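Probable histone-lysine N-methyltransferase, H3 lysine-9 specific SUVH9 (Arabidopsis thaliana, PDB 4NJ5) plays a role in gene silencing, lacks methyltransferase activity, and may bind methylated DNA and recruit RNA polymerase V to chromatin. Local coordinates at residues A[180-185]-A[230-235]; A[466-471]-A[492-497]; A[62-67]-A[86-91]. All coordinates share one frame; numbering follows the deposited sequence.

Contact 1 of 3, residues A[180-185]-A[230-235]; sequences LKYENE and SVLKFA
Tyr182 reaches from the loop after strand 174-180 to helix 228-240, where it meets Leu232 through both its hydroxyl and its ring. The polar part is one hydrogen bond. Tyr182 OH donates to the backbone O of Leu232 over 2.9 Å. The donor is tilted out of the carbonyl plane, and the C=O...donor angle is 120°, so the phenol comes in from the flank of the carbonyl. The bond fixes the phenol end on the helix and gives a buried hydroxyl a partner. With CG of Tyr182 anti to the backbone N (chi1 -156°), the ring extends from the loop to the helix.

The ring adds a CH-pi contact. Leu232 CG lies over one face of the Tyr182 ring, 3.9 Å from the centroid and 18° off the normal. It sits toward the rim on the hydroxyl side: its nearest ring atoms are CE1 and CZ. Leu232 CB also touches Tyr182 CE1 at 3.7 Å. The same leucine therefore holds the tyrosine with its carbonyl and with its side chain.

Two smaller contacts flank this pair. Ala235 lies one turn further along the helix, and its CB is 3.8 Å from Tyr182 OH. Leu180, at the end of its strand, makes a looser apolar contact, with CD2 at 4.5 Å from Leu232 CD2.

Within the loop, the side chain of Asn184 turns back while the backbone runs on extended, and its ND2 donates to Tyr182 O at 2.9 Å. The contact lays helix 228-240 against the SRA domain, beside strand 190-206. Leu180 and Leu232 both rest on Val192 of that strand, Tyr182 on Val190, and a salt bridge from Glu183 to Lys239 ties the loop to the helix a second time.

Contact 2 of 3, residues A[466-471]-A[492-497]; sequences DPNVIV and ENIPPM
Asn468 is the centre of this contact. It packs against Ile494 and faces the carboxylate of Glu492. The methyl CD1 of Ile494 touches several atoms of the asparagine: it is 3.6 Å from the backbone O of Asn468 and 3.9 Å from ND2, and CB and CG are at similar range. The two side chains cross at about a right angle. Ile494 extends its CG1 branch toward the asparagine, with CD1 at the far end of an extended chain (chi2 171°).

These residues belong to the SET domain. Asp466, Pro467 and Asn468 end the sequence SHSTDPN, a variant of the NHSxxPN motif of SET enzymes. The amide of Asn468 binds the chain near the C terminus, OD1 accepting from Ser501 N and ND2 donating to Glu499 O. These bonds are consistent with the SET pseudoknot. The Asn468 backbone pairs with Ala491, where strands 469-475 and 485-490 run antiparallel.

Glu492 follows directly after that pairing. Its CG stands between the backbone N and the carbonyl carbon (chi1 57°), and the rest of the chain is extended. This carries OE2 to 3.7 Å from Asn468 CB. A water links the polar ends: it donates to Glu492 OE2 at 2.9 Å and accepts a weak bond from Asn468 ND2 at 3.5 Å. The water is thus a secondary partner for an amide already held by Glu499. The Glu492 side chain also touches Trp421, whose NE1 donates to Pro467 O.

Contact 3 of 3, residues A[62-67]-A[86-91]; sequences MLWMNR and FRFELC
Trp64 and Cys91 bring the two backbones closest, with their CA atoms 7.3 Å apart. A Schellman motif ends helix 46-60 at Met62, which has positive phi. The chain then runs extended through Trp64 and Met65 past the end of a short SRA-domain helix. Backbone hydrogen bonding between Met65 and Val92 joins the two parts just beyond Cys91.

The Trp64 indole lies against this helix. Its CG is anti to the carbonyl carbon (chi1 -73°), which swings the ring toward Cys91 and Phe88. Cys91 CB sits over a face of the six-membered ring, 4.2 Å from its centroid, in a CH-pi contact. The backbone O of Cys91 also lies over the indole, 3.8 Å from CE3. Phe88 comes to the indole rim instead. The six-membered ring of Trp64 and the ring of Phe88 meet rim to rim, with planes at 75° and neither over the face of the other.

The indole also reaches back to the preceding helix, where NE1 donates to Gly55 O. Replacing Trp64 by an alanine would probably open a gap beside Cys91 and Phe88 and leave Gly55 O without this donor.

The closest touch of the contact is at the far rim of the indole, where Trp64 CZ2 meets Phe88 CE1 at 3.5 Å.

In the fold
From the N terminus, contact 3 closes first, over the 18 residues between 62-67 and 86-91. It brings the end of helix 46-60 to the start of the SRA domain. Contact 1 follows and closes a longer loop of mostly strand, ending on helix 228-240. Contact 2 comes last and closes a short span within the SET domain. The three follow in series; none nest or cross. Contacts 1 and 2 touch: Pro496 packs on Leu232 and Met497 on Ala235, so helix 228-240 joins the SRA and SET parts. Helix 8-35 links contacts 2 and 3, meeting Glu89 through Arg20, Asn493 through Asp24 and Asp466 through Arg10.

Contact 1 of 3, residues A[180-185]-A[230-235]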
loop_
_atom_site.group_PDB
_atom_site.type_symbol
_atom_site.label_atom_id
_atom_site.label_comp_id
_atom_site.label_asym_id
_atom_site.label_seq_id
_atom_site.Cartn_x
_atom_site.Cartn_y
_atom_site.Cartn_z
ATOM N N LEU A 180 -6.364 -5.794 12.745
ATOM C CA LEU A 180 -5.148 -6.323 13.355
ATOM C C LEU A 180 -4.183 -5.198 13.712
ATOM O O LEU A 180 -4.001 -4.259 12.932
ATOM C CB LEU A 180 -4.447 -7.299 12.396
ATOM C CG LEU A 180 -5.149 -8.566 11.890
ATOM C CD1 LEU A 180 -6.185 -8.266 10.811
ATOM C CD2 LEU A 180 -4.126 -9.567 11.370
ATOM N N LYS A 181 -3.565 -5.281 14.887
ATOM C CA LYS A 181 -2.465 -4.379 15.185
ATOM C C LYS A 181 -1.303 -4.829 14.328
ATOM O O LYS A 181 -0.664 -5.839 14.612
ATOM C CB LYS A 181 -2.067 -4.404 16.661
ATOM C CG LYS A 181 -0.852 -3.525 16.944
ATOM C CD LYS A 181 -0.413 -3.567 18.403
ATOM C CE LYS A 181 -1.385 -2.809 19.296
ATOM N NZ LYS A 181 -1.645 -1.435 18.777
ATOM N N TYR A 182 -1.040 -4.083 13.266
ATOM C CA TYR A 182 -0.073 -4.520 12.275
ATOM C C TYR A 182 0.797 -3.350 11.840
ATOM O O TYR A 182 0.315 -2.238 11.642
ATOM C CB TYR A 182 -0.795 -5.153 11.083
ATOM C CG TYR A 182 0.048 -6.120 10.285
ATOM C CD1 TYR A 182 0.072 -7.474 10.598
ATOM C CD2 TYR A 182 0.816 -5.680 9.216
ATOM C CE1 TYR A 182 0.840 -8.361 9.871
ATOM C CE2 TYR A 182 1.587 -6.560 8.483
ATOM C CZ TYR A 182 1.593 -7.899 8.815
ATOM O OH TYR A 182 2.355 -8.780 8.093
ATOM N N GLU A 183 2.087 -3.620 11.704
ATOM C CA GLU A 183 3.083 -2.603 11.391
ATOM C C GLU A 183 2.826 -1.965 10.018
ATOM O O GLU A 183 2.772 -2.652 8.993
ATOM C CB GLU A 183 4.476 -3.238 11.442
ATOM C CG GLU A 183 5.648 -2.274 11.352
ATOM C CD GLU A 183 6.991 -2.969 11.552
ATOM O OE1 GLU A 183 7.018 -4.214 11.685
ATOM O OE2 GLU A 183 8.023 -2.266 11.580
ATOM N N ASN A 184 2.645 -0.647 10.016
ATOM C CA ASN A 184 2.525 0.128 8.785
ATOM C C ASN A 184 2.780 1.597 9.076
ATOM O O ASN A 184 2.733 2.021 10.226
ATOM C CB ASN A 184 1.150 -0.061 8.144
ATOM C CG ASN A 184 0.044 0.601 8.933
ATOM O OD1 ASN A 184 -0.237 1.787 8.754
ATOM N ND2 ASN A 184 -0.588 -0.160 9.815
ATOM N N GLU A 185 3.025 2.375 8.030
ATOM C CA GLU A 185 3.501 3.744 8.203
ATOM C C GLU A 185 2.412 4.818 8.123
ATOM O O GLU A 185 2.704 6.010 8.181
ATOM C CB GLU A 185 4.628 4.042 7.206
ATOM C CG GLU A 185 6.038 3.916 7.788
ATOM C CD GLU A 185 6.311 2.551 8.406
ATOM O OE1 GLU A 185 6.827 2.506 9.545
ATOM O OE2 GLU A 185 6.024 1.524 7.752
ATOM N N SER A 230 -4.477 -14.382 7.016
ATOM C CA SER A 230 -3.532 -15.494 6.986
ATOM C C SER A 230 -2.224 -15.085 6.312
ATOM O O SER A 230 -1.134 -15.412 6.792
ATOM C CB SER A 230 -4.145 -16.690 6.257
ATOM O OG SER A 230 -5.362 -17.080 6.868
ATOM N N VAL A 231 -2.344 -14.369 5.198
ATOM C CA VAL A 231 -1.182 -13.859 4.478
ATOM C C VAL A 231 -0.385 -12.897 5.365
ATOM O O VAL A 231 0.849 -12.934 5.392
ATOM C CB VAL A 231 -1.603 -13.170 3.155
ATOM C CG1 VAL A 231 -0.395 -12.602 2.432
ATOM C CG2 VAL A 231 -2.347 -14.159 2.255
ATOM N N LEU A 232 -1.100 -12.055 6.104
ATOM C CA LEU A 232 -0.477 -11.110 7.026
ATOM C C LEU A 232 0.343 -11.826 8.094
ATOM O O LEU A 232 1.531 -11.525 8.297
ATOM C CB LEU A 232 -1.545 -10.237 7.696
ATOM C CG LEU A 232 -1.757 -8.801 7.204
ATOM C CD1 LEU A 232 -1.097 -8.571 5.864
ATOM C CD2 LEU A 232 -3.241 -8.477 7.119
ATOM N N LYS A 233 -0.296 -12.774 8.776
ATOM C CA LYS A 233 0.372 -13.514 9.843
ATOM C C LYS A 233 1.579 -14.273 9.297
ATOM O O LYS A 233 2.639 -14.318 9.925
ATOM C CB LYS A 233 -0.610 -14.453 10.551
ATOM C CG LYS A 233 -1.702 -13.716 11.324
ATOM C CD LYS A 233 -2.401 -14.612 12.343
ATOM C CE LYS A 233 -3.761 -15.087 11.845
ATOM N NZ LYS A 233 -4.533 -15.793 12.912
ATOM N N PHE A 234 1.412 -14.840 8.107
ATOM C CA PHE A 234 2.485 -15.548 7.419
ATOM C C PHE A 234 3.698 -14.647 7.154
ATOM O O PHE A 234 4.842 -15.026 7.445
ATOM C CB PHE A 234 1.954 -16.131 6.109
ATOM C CG PHE A 234 2.939 -16.995 5.387
ATOM C CD1 PHE A 234 3.153 -18.304 5.785
ATOM C CD2 PHE A 234 3.647 -16.503 4.306
ATOM C CE1 PHE A 234 4.062 -19.106 5.119
ATOM C CE2 PHE A 234 4.557 -17.298 3.636
ATOM C CZ PHE A 234 4.766 -18.602 4.043
ATOM N N ALA A 235 3.447 -13.459 6.608
ATOM C CA ALA A 235 4.514 -12.492 6.331
ATOM C C ALA A 235 5.257 -12.096 7.606
ATOM O O ALA A 235 6.503 -12.112 7.664
ATOM C CB ALA A 235 3.940 -11.255 5.655
#

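Contact 2 of 3, residues A[466-471]-A[492-497]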
loop_
_atom_site.group_PDB
_atom_site.type_symbol
_atom_site.label_atom_id
_atom_site.label_comp_id
_atom_site.label_asym_id
_atom_site.label_seq_id
_atom_site.Cartn_x
_atom_site.Cartn_y
_atom_site.Cartn_z
ATOM N N ASP A 466 0.074 -3.805 -16.027
ATOM C CA ASP A 466 -0.654 -3.262 -14.883
ATOM C C ASP A 466 0.206 -3.239 -13.619
ATOM O O ASP A 466 -0.011 -4.022 -12.692
ATOM C CB ASP A 466 -1.955 -4.035 -14.647
ATOM C CG ASP A 466 -2.979 -3.790 -15.742
ATOM O OD1 ASP A 466 -3.479 -2.649 -15.844
ATOM O OD2 ASP A 466 -3.282 -4.733 -16.502
ATOM N N PRO A 467 1.181 -2.319 -13.573
ATOM C CA PRO A 467 2.162 -2.286 -12.484
ATOM C C PRO A 467 1.618 -1.667 -11.200
ATOM O O PRO A 467 0.748 -0.796 -11.247
ATOM C CB PRO A 467 3.270 -1.401 -13.058
ATOM C CG PRO A 467 2.543 -0.448 -13.941
ATOM C CD PRO A 467 1.381 -1.211 -14.527
ATOM N N ASN A 468 2.131 -2.124 -10.063
ATOM C CA ASN A 468 1.810 -1.517 -8.776
ATOM C C ASN A 468 2.960 -0.663 -8.248
ATOM O O ASN A 468 2.948 -0.226 -7.097
ATOM C CB ASN A 468 1.407 -2.579 -7.744
ATOM C CG ASN A 468 2.437 -3.693 -7.605
ATOM O OD1 ASN A 468 3.528 -3.630 -8.174
ATOM N ND2 ASN A 468 2.089 -4.722 -6.835
ATOM N N VAL A 469 3.955 -0.436 -9.101
ATOM C CA VAL A 469 5.116 0.369 -8.740
ATOM C C VAL A 469 5.423 1.397 -9.826
ATOM O O VAL A 469 5.530 1.053 -11.004
ATOM C CB VAL A 469 6.369 -0.504 -8.523
ATOM C CG1 VAL A 469 7.577 0.368 -8.216
ATOM C CG2 VAL A 469 6.134 -1.514 -7.405
ATOM N N ILE A 470 5.561 2.657 -9.426
ATOM C CA ILE A 470 5.907 3.713 -10.369
ATOM C C ILE A 470 7.355 4.152 -10.223
ATOM O O ILE A 470 8.010 3.888 -9.205
ATOM C CB ILE A 470 5.009 4.957 -10.218
ATOM C CG1 ILE A 470 5.228 5.609 -8.851
ATOM C CG2 ILE A 470 3.546 4.598 -10.447
ATOM C CD1 ILE A 470 4.609 6.984 -8.727
ATOM N N VAL A 471 7.835 4.843 -11.250
ATOM C CA VAL A 471 9.208 5.316 -11.305
ATOM C C VAL A 471 9.255 6.839 -11.179
ATOM O O VAL A 471 8.413 7.542 -11.742
ATOM C CB VAL A 471 9.870 4.888 -12.634
ATOM C CG1 VAL A 471 11.258 5.496 -12.774
ATOM C CG2 VAL A 471 9.929 3.371 -12.732
ATOM N N GLU A 492 0.081 1.938 -4.911
ATOM C CA GLU A 492 -1.134 1.723 -4.132
ATOM C C GLU A 492 -0.815 1.042 -2.806
ATOM O O GLU A 492 0.347 0.762 -2.507
ATOM C CB GLU A 492 -2.146 0.894 -4.929
ATOM C CG GLU A 492 -1.616 -0.452 -5.386
ATOM C CD GLU A 492 -2.597 -1.203 -6.268
ATOM O OE1 GLU A 492 -3.765 -0.767 -6.377
ATOM O OE2 GLU A 492 -2.198 -2.231 -6.855
ATOM N N ASN A 493 -1.845 0.784 -2.008
ATOM C CA ASN A 493 -1.667 0.050 -0.760
ATOM C C ASN A 493 -1.479 -1.442 -1.028
ATOM O O ASN A 493 -2.446 -2.181 -1.214
ATOM C CB ASN A 493 -2.844 0.293 0.186
ATOM C CG ASN A 493 -2.943 1.744 0.632
ATOM O OD1 ASN A 493 -1.933 2.383 0.926
ATOM N ND2 ASN A 493 -4.161 2.274 0.671
ATOM N N ILE A 494 -0.223 -1.872 -1.053
ATOM C CA ILE A 494 0.119 -3.248 -1.389
ATOM C C ILE A 494 0.251 -4.119 -0.142
ATOM O O ILE A 494 1.145 -3.905 0.675
ATOM C CB ILE A 494 1.449 -3.309 -2.165
ATOM C CG1 ILE A 494 1.439 -2.312 -3.329
ATOM C CG2 ILE A 494 1.722 -4.730 -2.643
ATOM C CD1 ILE A 494 2.786 -2.142 -4.019
ATOM N N PRO A 495 -0.645 -5.103 0.011
ATOM C CA PRO A 495 -0.503 -6.057 1.117
ATOM C C PRO A 495 0.754 -6.903 0.941
ATOM O O PRO A 495 1.213 -7.073 -0.186
ATOM C CB PRO A 495 -1.767 -6.921 1.010
ATOM C CG PRO A 495 -2.266 -6.726 -0.380
ATOM C CD PRO A 495 -1.857 -5.345 -0.790
ATOM N N PRO A 496 1.327 -7.406 2.006
ATOM C CA PRO A 496 2.504 -8.236 1.918
ATOM C C PRO A 496 2.250 -9.491 1.118
ATOM O O PRO A 496 1.177 -10.013 1.085
ATOM C CB PRO A 496 2.747 -8.619 3.345
ATOM C CG PRO A 496 2.180 -7.566 4.129
ATOM C CD PRO A 496 1.055 -7.002 3.375
ATOM N N MET A 497 3.285 -9.901 0.424
ATOM C CA MET A 497 3.376 -11.081 -0.393
ATOM C C MET A 497 2.799 -10.862 -1.767
ATOM O O MET A 497 2.866 -11.704 -2.584
ATOM C CB MET A 497 2.793 -12.323 0.283
ATOM C CG MET A 497 3.259 -12.551 1.690
ATOM S SD MET A 497 4.998 -12.796 1.786
ATOM C CE MET A 497 5.537 -11.386 2.639
HETATM O O HOH W 1 -1.152 -4.566 -5.562
#

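Contact 3 of 3, residues A[62-67]-A[86-91]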
loop_
_atom_site.group_PDB
_atom_site.type_symbol
_atom_site.label_atom_id
_atom_site.label_comp_id
_atom_site.label_asym_id
_atom_site.label_seq_id
_atom_site.Cartn_x
_atom_site.Cartn_y
_atom_site.Cartn_z
ATOM N N MET A 62 -20.745 12.248 -3.421
ATOM C CA MET A 62 -21.296 11.019 -3.986
ATOM C C MET A 62 -20.208 10.107 -4.551
ATOM O O MET A 62 -20.370 9.550 -5.640
ATOM C CB MET A 62 -22.326 11.338 -5.076
ATOM C CG MET A 62 -23.415 12.311 -4.645
ATOM S SD MET A 62 -24.544 11.608 -3.425
ATOM C CE MET A 62 -24.105 12.561 -1.967
ATOM N N LEU A 63 -19.109 9.953 -3.817
ATOM C CA LEU A 63 -17.992 9.148 -4.300
ATOM C C LEU A 63 -17.854 7.794 -3.607
ATOM O O LEU A 63 -17.023 6.976 -3.997
ATOM C CB LEU A 63 -16.682 9.932 -4.202
ATOM C CG LEU A 63 -16.600 11.165 -5.102
ATOM C CD1 LEU A 63 -15.252 11.840 -4.944
ATOM C CD2 LEU A 63 -16.851 10.788 -6.553
ATOM N N TRP A 64 -18.667 7.559 -2.584
ATOM C CA TRP A 64 -18.657 6.275 -1.896
ATOM C C TRP A 64 -19.223 5.167 -2.771
ATOM O O TRP A 64 -20.054 5.414 -3.643
ATOM C CB TRP A 64 -19.477 6.341 -0.608
ATOM C CG TRP A 64 -18.830 7.098 0.500
ATOM C CD1 TRP A 64 -17.759 7.938 0.408
ATOM C CD2 TRP A 64 -19.208 7.078 1.879
ATOM N NE1 TRP A 64 -17.452 8.448 1.646
ATOM C CE2 TRP A 64 -18.327 7.933 2.566
ATOM C CE3 TRP A 64 -20.212 6.422 2.598
ATOM C CZ2 TRP A 64 -18.416 8.150 3.938
ATOM C CZ3 TRP A 64 -20.299 6.637 3.959
ATOM C CH2 TRP A 64 -19.407 7.493 4.616
ATOM N N MET A 65 -18.769 3.944 -2.527
ATOM C CA MET A 65 -19.360 2.767 -3.147
ATOM C C MET A 65 -20.370 2.188 -2.170
ATOM O O MET A 65 -20.246 2.405 -0.966
ATOM C CB MET A 65 -18.283 1.726 -3.440
ATOM C CG MET A 65 -17.121 2.245 -4.262
ATOM S SD MET A 65 -15.845 0.989 -4.426
ATOM C CE MET A 65 -16.799 -0.344 -5.150
ATOM N N ASN A 66 -21.355 1.451 -2.683
ATOM C CA ASN A 66 -22.379 0.826 -1.845
ATOM C C ASN A 66 -22.943 1.815 -0.826
ATOM O O ASN A 66 -22.986 1.538 0.372
ATOM C CB ASN A 66 -21.804 -0.408 -1.139
ATOM C CG ASN A 66 -22.868 -1.247 -0.450
ATOM O OD1 ASN A 66 -24.005 -1.338 -0.912
ATOM N ND2 ASN A 66 -22.501 -1.861 0.667
ATOM N N ARG A 67 -23.337 2.987 -1.313
ATOM C CA ARG A 67 -23.823 4.059 -0.454
ATOM C C ARG A 67 -25.108 3.663 0.267
ATOM O O ARG A 67 -25.288 3.965 1.447
ATOM C CB ARG A 67 -24.052 5.329 -1.277
ATOM C CG ARG A 67 -24.746 6.455 -0.526
ATOM C CD ARG A 67 -23.860 7.034 0.563
ATOM N NE ARG A 67 -24.407 8.279 1.091
ATOM C CZ ARG A 67 -24.241 9.468 0.519
ATOM N NH1 ARG A 67 -24.773 10.551 1.067
ATOM N NH2 ARG A 67 -23.541 9.572 -0.603
ATOM N N PHE A 86 -7.928 2.517 7.909
ATOM C CA PHE A 86 -8.880 3.256 8.723
ATOM C C PHE A 86 -10.277 2.668 8.594
ATOM O O PHE A 86 -10.638 2.125 7.547
ATOM C CB PHE A 86 -8.907 4.732 8.314
ATOM C CG PHE A 86 -7.566 5.412 8.376
ATOM C CD1 PHE A 86 -6.796 5.557 7.231
ATOM C CD2 PHE A 86 -7.080 5.917 9.574
ATOM C CE1 PHE A 86 -5.566 6.188 7.279
ATOM C CE2 PHE A 86 -5.846 6.552 9.629
ATOM C CZ PHE A 86 -5.088 6.688 8.478
ATOM N N ARG A 87 -11.064 2.784 9.658
ATOM C CA ARG A 87 -12.447 2.330 9.633
ATOM C C ARG A 87 -13.267 3.057 8.574
ATOM O O ARG A 87 -14.028 2.443 7.845
ATOM C CB ARG A 87 -13.093 2.510 11.005
ATOM C CG ARG A 87 -12.522 1.641 12.096
ATOM C CD ARG A 87 -12.884 0.192 11.884
ATOM N NE ARG A 87 -13.631 -0.366 13.006
ATOM C CZ ARG A 87 -14.947 -0.534 13.013
ATOM N NH1 ARG A 87 -15.553 -1.047 14.073
ATOM N NH2 ARG A 87 -15.654 -0.191 11.951
ATOM N N PHE A 88 -13.103 4.371 8.493
ATOM C CA PHE A 88 -13.890 5.184 7.569
ATOM C C PHE A 88 -13.607 4.779 6.128
ATOM O O PHE A 88 -14.494 4.799 5.264
ATOM C CB PHE A 88 -13.564 6.658 7.769
ATOM C CG PHE A 88 -14.772 7.541 7.865
ATOM C CD1 PHE A 88 -15.437 7.951 6.723
ATOM C CD2 PHE A 88 -15.232 7.974 9.098
ATOM C CE1 PHE A 88 -16.545 8.778 6.809
ATOM C CE2 PHE A 88 -16.333 8.797 9.187
ATOM C CZ PHE A 88 -16.989 9.202 8.038
ATOM N N GLU A 89 -12.356 4.407 5.883
ATOM C CA GLU A 89 -11.936 3.893 4.589
ATOM C C GLU A 89 -12.840 2.738 4.151
ATOM O O GLU A 89 -13.215 2.645 2.983
ATOM C CB GLU A 89 -10.475 3.436 4.663
ATOM C CG GLU A 89 -9.837 3.160 3.326
ATOM C CD GLU A 89 -8.340 2.920 3.431
ATOM O OE1 GLU A 89 -7.808 2.926 4.564
ATOM O OE2 GLU A 89 -7.696 2.721 2.379
ATOM N N LEU A 90 -13.203 1.878 5.101
ATOM C CA LEU A 90 -14.102 0.761 4.830
ATOM C C LEU A 90 -15.474 1.244 4.377
ATOM O O LEU A 90 -16.144 0.575 3.590
ATOM C CB LEU A 90 -14.249 -0.120 6.069
ATOM C CG LEU A 90 -12.949 -0.727 6.596
ATOM C CD1 LEU A 90 -13.203 -1.502 7.882
ATOM C CD2 LEU A 90 -12.317 -1.623 5.544
ATOM N N CYS A 91 -15.890 2.401 4.884
ATOM C CA CYS A 91 -17.158 2.994 4.482
ATOM C C CYS A 91 -17.048 3.493 3.053
ATOM O O CYS A 91 -17.969 3.318 2.250
ATOM C CB CYS A 91 -17.542 4.154 5.404
ATOM S SG CYS A 91 -17.622 3.728 7.146
#